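Local coordinates for 3-oxoacyl-(Acyl-carrier protein) synthase (Burkholderia xenovorans, PDB 4EFI) that probably catalyses the condensation step of fatty acid synthesis, as a 3-oxoacyl-(acyl-carrier protein) synthase of the thiolase-like KAS III family, at residues Glu221-Lys226 with Cys230-Gly235; Lys160-Asp163 with Ser168-Leu171. All coordinates share one frame; numbering follows the deposited sequence.

Contact 1. Residues Glu221-Lys226 with Cys230-Gly235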
loop_
_atom_site.group_PDB
_atom_site.type_symbol
_atom_site.label_atom_id
_atom_site.label_comp_id
_atom_site.label_asym_id
_atom_site.label_seq_id
_atom_site.Cartn_x
_atom_site.Cartn_y
_atom_site.Cartn_z
ATOM N N GLU A 221 -29.089 6.763 -0.871
ATOM C CA GLU A 221 -29.286 7.580 -2.068
ATOM C C GLU A 221 -28.018 7.767 -2.889
ATOM O O GLU A 221 -28.082 7.904 -4.106
ATOM C CB GLU A 221 -29.866 8.955 -1.685
ATOM N N ARG A 222 -26.857 7.744 -2.240
ATOM C CA ARG A 222 -25.607 8.002 -2.938
ATOM C C ARG A 222 -25.287 6.885 -3.906
ATOM O O ARG A 222 -24.449 7.059 -4.797
ATOM C CB ARG A 222 -24.442 8.135 -1.956
ATOM C CG ARG A 222 -24.641 9.138 -0.841
ATOM C CD ARG A 222 -23.495 9.027 0.156
ATOM N NE ARG A 222 -23.476 7.703 0.768
ATOM C CZ ARG A 222 -22.445 7.188 1.428
ATOM N NH1 ARG A 222 -21.325 7.887 1.574
ATOM N NH2 ARG A 222 -22.519 5.971 1.953
ATOM N N MET A 223 -25.929 5.729 -3.721
ATOM C CA MET A 223 -25.608 4.539 -4.512
ATOM C C MET A 223 -26.591 4.267 -5.667
ATOM O O MET A 223 -26.514 3.214 -6.304
ATOM C CB MET A 223 -25.489 3.316 -3.590
ATOM C CG MET A 223 -24.428 3.482 -2.528
ATOM S SD MET A 223 -24.163 1.975 -1.601
ATOM C CE MET A 223 -22.848 2.525 -0.520
ATOM N N ALA A 224 -27.495 5.210 -5.951
ATOM C CA ALA A 224 -28.421 5.095 -7.084
ATOM C C ALA A 224 -27.651 4.847 -8.384
ATOM O O ALA A 224 -26.725 5.588 -8.717
ATOM C CB ALA A 224 -29.246 6.359 -7.208
ATOM N N GLY A 225 -28.012 3.784 -9.095
ATOM C CA GLY A 225 -27.376 3.474 -10.364
ATOM C C GLY A 225 -25.989 2.855 -10.264
ATOM O O GLY A 225 -25.344 2.625 -11.288
ATOM N N LYS A 226 -25.529 2.575 -9.053
ATOM C CA LYS A 226 -24.225 1.953 -8.883
ATOM C C LYS A 226 -24.372 0.448 -8.718
ATOM O O LYS A 226 -25.416 -0.040 -8.295
ATOM C CB LYS A 226 -23.500 2.566 -7.688
ATOM N N CYS A 230 -19.390 -3.707 -6.739
ATOM C CA CYS A 230 -18.191 -2.926 -7.045
ATOM C C CYS A 230 -17.857 -1.904 -5.966
ATOM O O CYS A 230 -18.672 -1.580 -5.092
ATOM C CB CYS A 230 -18.375 -2.216 -8.383
ATOM S SG CYS A 230 -18.686 -3.344 -9.788
ATOM N N LEU A 231 -16.651 -1.387 -6.036
ATOM C CA LEU A 231 -16.169 -0.413 -5.089
ATOM C C LEU A 231 -16.948 0.882 -5.180
ATOM O O LEU A 231 -17.119 1.445 -6.257
ATOM C CB LEU A 231 -14.688 -0.143 -5.368
ATOM C CG LEU A 231 -13.996 0.864 -4.462
ATOM C CD1 LEU A 231 -13.919 0.345 -3.052
ATOM C CD2 LEU A 231 -12.584 1.178 -4.999
ATOM N N PHE A 232 -17.394 1.339 -4.010
ATOM C CA PHE A 232 -18.016 2.645 -3.830
ATOM C C PHE A 232 -17.097 3.554 -3.026
ATOM O O PHE A 232 -16.554 3.157 -2.012
ATOM C CB PHE A 232 -19.356 2.501 -3.091
ATOM C CG PHE A 232 -19.963 3.818 -2.698
ATOM C CD1 PHE A 232 -20.747 4.524 -3.602
ATOM C CD2 PHE A 232 -19.725 4.369 -1.445
ATOM C CE1 PHE A 232 -21.285 5.727 -3.272
ATOM C CE2 PHE A 232 -20.268 5.587 -1.108
ATOM C CZ PHE A 232 -21.052 6.268 -2.020
ATOM N N MET A 233 -16.936 4.778 -3.500
ATOM C CA MET A 233 -16.185 5.793 -2.776
ATOM C C MET A 233 -16.954 7.091 -2.729
ATOM O O MET A 233 -17.382 7.608 -3.768
ATOM C CB MET A 233 -14.852 6.077 -3.468
ATOM C CG MET A 233 -14.040 4.866 -3.735
ATOM S SD MET A 233 -12.469 5.281 -4.550
ATOM C CE MET A 233 -11.643 6.221 -3.264
ATOM N N ASP A 234 -17.122 7.641 -1.532
ATOM C CA ASP A 234 -17.673 8.983 -1.371
ATOM C C ASP A 234 -16.496 9.949 -1.348
ATOM O O ASP A 234 -15.870 10.159 -0.309
ATOM C CB ASP A 234 -18.491 9.093 -0.068
ATOM C CG ASP A 234 -19.233 10.412 0.058
ATOM O OD1 ASP A 234 -18.679 11.437 -0.368
ATOM O OD2 ASP A 234 -20.370 10.412 0.583
ATOM N N GLY A 235 -16.205 10.555 -2.495
ATOM C CA GLY A 235 -14.986 11.341 -2.640
ATOM C C GLY A 235 -14.887 12.534 -1.711
ATOM O O GLY A 235 -13.820 12.825 -1.184
#
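F232 is the centre of this contact, packed against M223 and R222. The M223 methyl lies over one face of the ring, 3.9 Å from CE to the centroid of F232 and 18° off the normal, a CH-pi contact. The M223 sulfur stands above the same ring at a longer range, completing a Met-aromatic pair, while CG reaches CE1 of F232 at 3.9 Å. R222 crosses the far end of the ring: its CB touches CZ, and the ring edge at CE2 points into one face of the guanidinium, the two planes 66° apart. The bend at chi3 (-62°) brings the head round to D234, where R222 NH1 gives OD2 a 2.9 Å hydrogen bond that forms part of a salt bridge. That bond lies in the guanidinium plane and uses the anti lone pair of the carboxylate. M223 is buried, whereas R222 remains partly exposed, and A224 and G225 of the type II turn M223-K226 face solvent. R222 also bonds N204 OD1 through NH1 and bridges to D220 through NH2; D234 OD1 caps helix 235-257 at E237 N. The 221-226 loop thus folds over strand 232-233, which pairs with strand 205-206 and leads directly into that helix.

Contact 2. Residues Lys160-Asp163 with Ser168-Leu171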
loop_
_atom_site.group_PDB
_atom_site.type_symbol
_atom_site.label_atom_id
_atom_site.label_comp_id
_atom_site.label_asym_id
_atom_site.label_seq_id
_atom_site.Cartn_x
_atom_site.Cartn_y
_atom_site.Cartn_z
ATOM N N LYS A 160 -10.181 -5.349 -10.392
ATOM C CA LYS A 160 -11.173 -6.408 -10.489
ATOM C C LYS A 160 -12.483 -6.073 -9.759
ATOM O O LYS A 160 -13.455 -6.820 -9.844
ATOM C CB LYS A 160 -10.589 -7.704 -9.924
ATOM C CG LYS A 160 -9.425 -8.307 -10.708
ATOM C CD LYS A 160 -9.027 -9.653 -10.080
ATOM C CE LYS A 160 -7.633 -10.102 -10.452
ATOM N NZ LYS A 160 -7.601 -10.675 -11.817
ATOM N N MET A 161 -12.458 -4.990 -8.989
ATOM C CA MET A 161 -13.641 -4.536 -8.236
ATOM C C MET A 161 -14.211 -3.202 -8.708
ATOM O O MET A 161 -15.054 -2.611 -8.028
ATOM C CB MET A 161 -13.308 -4.443 -6.753
ATOM C CG MET A 161 -13.146 -5.819 -6.117
ATOM S SD MET A 161 -13.131 -5.787 -4.327
ATOM C CE MET A 161 -11.921 -4.513 -4.164
ATOM N N ILE A 162 -13.802 -2.745 -9.887
ATOM C CA ILE A 162 -14.256 -1.460 -10.410
ATOM C C ILE A 162 -15.429 -1.612 -11.360
ATOM O O ILE A 162 -15.443 -2.494 -12.223
ATOM C CB ILE A 162 -13.103 -0.763 -11.144
ATOM C CG1 ILE A 162 -11.930 -0.542 -10.184
ATOM C CG2 ILE A 162 -13.578 0.548 -11.764
ATOM C CD1 ILE A 162 -12.331 0.022 -8.809
ATOM N N ASP A 163 -16.427 -0.758 -11.186
ATOM C CA ASP A 163 -17.542 -0.674 -12.104
ATOM C C ASP A 163 -17.079 0.096 -13.335
ATOM O O ASP A 163 -16.733 1.268 -13.220
ATOM C CB ASP A 163 -18.681 0.081 -11.420
ATOM C CG ASP A 163 -19.930 0.187 -12.274
ATOM O OD1 ASP A 163 -19.877 -0.035 -13.506
ATOM O OD2 ASP A 163 -20.983 0.507 -11.683
ATOM N N SER A 168 -14.905 7.904 -12.021
ATOM C CA SER A 168 -13.969 8.294 -10.974
ATOM C C SER A 168 -13.070 7.138 -10.569
ATOM O O SER A 168 -11.858 7.307 -10.425
ATOM C CB SER A 168 -14.718 8.829 -9.752
ATOM O OG SER A 168 -15.465 9.987 -10.088
ATOM N N THR A 169 -13.657 5.959 -10.397
ATOM C CA THR A 169 -12.890 4.809 -9.968
ATOM C C THR A 169 -12.188 4.137 -11.151
ATOM O O THR A 169 -11.076 3.651 -11.003
ATOM C CB THR A 169 -13.746 3.785 -9.160
ATOM O OG1 THR A 169 -14.865 3.323 -9.928
ATOM C CG2 THR A 169 -14.243 4.412 -7.864
ATOM N N SER A 170 -12.837 4.131 -12.318
ATOM C CA SER A 170 -12.264 3.472 -13.496
ATOM C C SER A 170 -10.936 4.061 -13.917
ATOM O O SER A 170 -10.030 3.337 -14.336
ATOM C CB SER A 170 -13.225 3.552 -14.678
ATOM O OG SER A 170 -14.276 2.627 -14.531
ATOM N N LEU A 171 -10.800 5.378 -13.835
ATOM C CA LEU A 171 -9.584 6.038 -14.282
ATOM C C LEU A 171 -8.485 6.051 -13.223
ATOM O O LEU A 171 -7.334 6.372 -13.521
ATOM C CB LEU A 171 -9.919 7.489 -14.657
ATOM C CG LEU A 171 -10.739 7.744 -15.923
ATOM C CD1 LEU A 171 -11.136 9.205 -15.991
ATOM C CD2 LEU A 171 -9.973 7.379 -17.174
HETATM O O HOH W 1 -16.254 1.090 -8.944
#
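I162 reaches from its loop toward T169 and S170 on helix 167-170. From CB its side chain divides. The CG2 branch, anti to the backbone N, faces both hydroxyls and meets OG of S170 at 3.5 Å and OG1 of T169 at 3.6 Å. The other branch leaves through CG1, beside the backbone N (chi1 -59°), and ends at CD1, which lies 4.0 Å from CB of T169. Outside the two segments, I162 also packs on F173. The next residue adds a water-mediated link. A water accepts from the backbone N of D163 at 2.9 Å and donates to OG1 of T169 at 2.8 Å, joining loop to helix where the two groups do not meet directly. S170 OG comes within 3.1 Å of the D163 carbonyl oxygen, but its hydrogen bond is to the carbonyl of D166, just before helix 167-170. D166 also serves T169, its OD2 bonding to OG1, and D163 OD1 pairs with T165 OG1. The hydroxyls are therefore held chiefly by their own loop and helix. This buried junction of the KAS III family region joins its segments by van der Waals contact and a bridging water, without a direct hydrogen bond between them.

Overall arrangement
Contact 2 is the more buried, its centre about 17 Å from that of the chain, whereas contact 1 lies about 23 Å out and is only partly buried, with exposed turn residues A224 and G225 beside it. Their chemistry follows: the outer one combines an aromatic centre with a charged pair, while the inner one relies on aliphatic packing, hydroxyls and a bridging water. Both tie a loop to a short regular element, strand 232-233 in one case and helix 167-170 in the other. With centres about 11 Å apart they adjoin: L231 N lies 2.8 Å from M161 O, a probable hydrogen bond, M233 SD packs on T169 CG2, and F173 receives side chains from both.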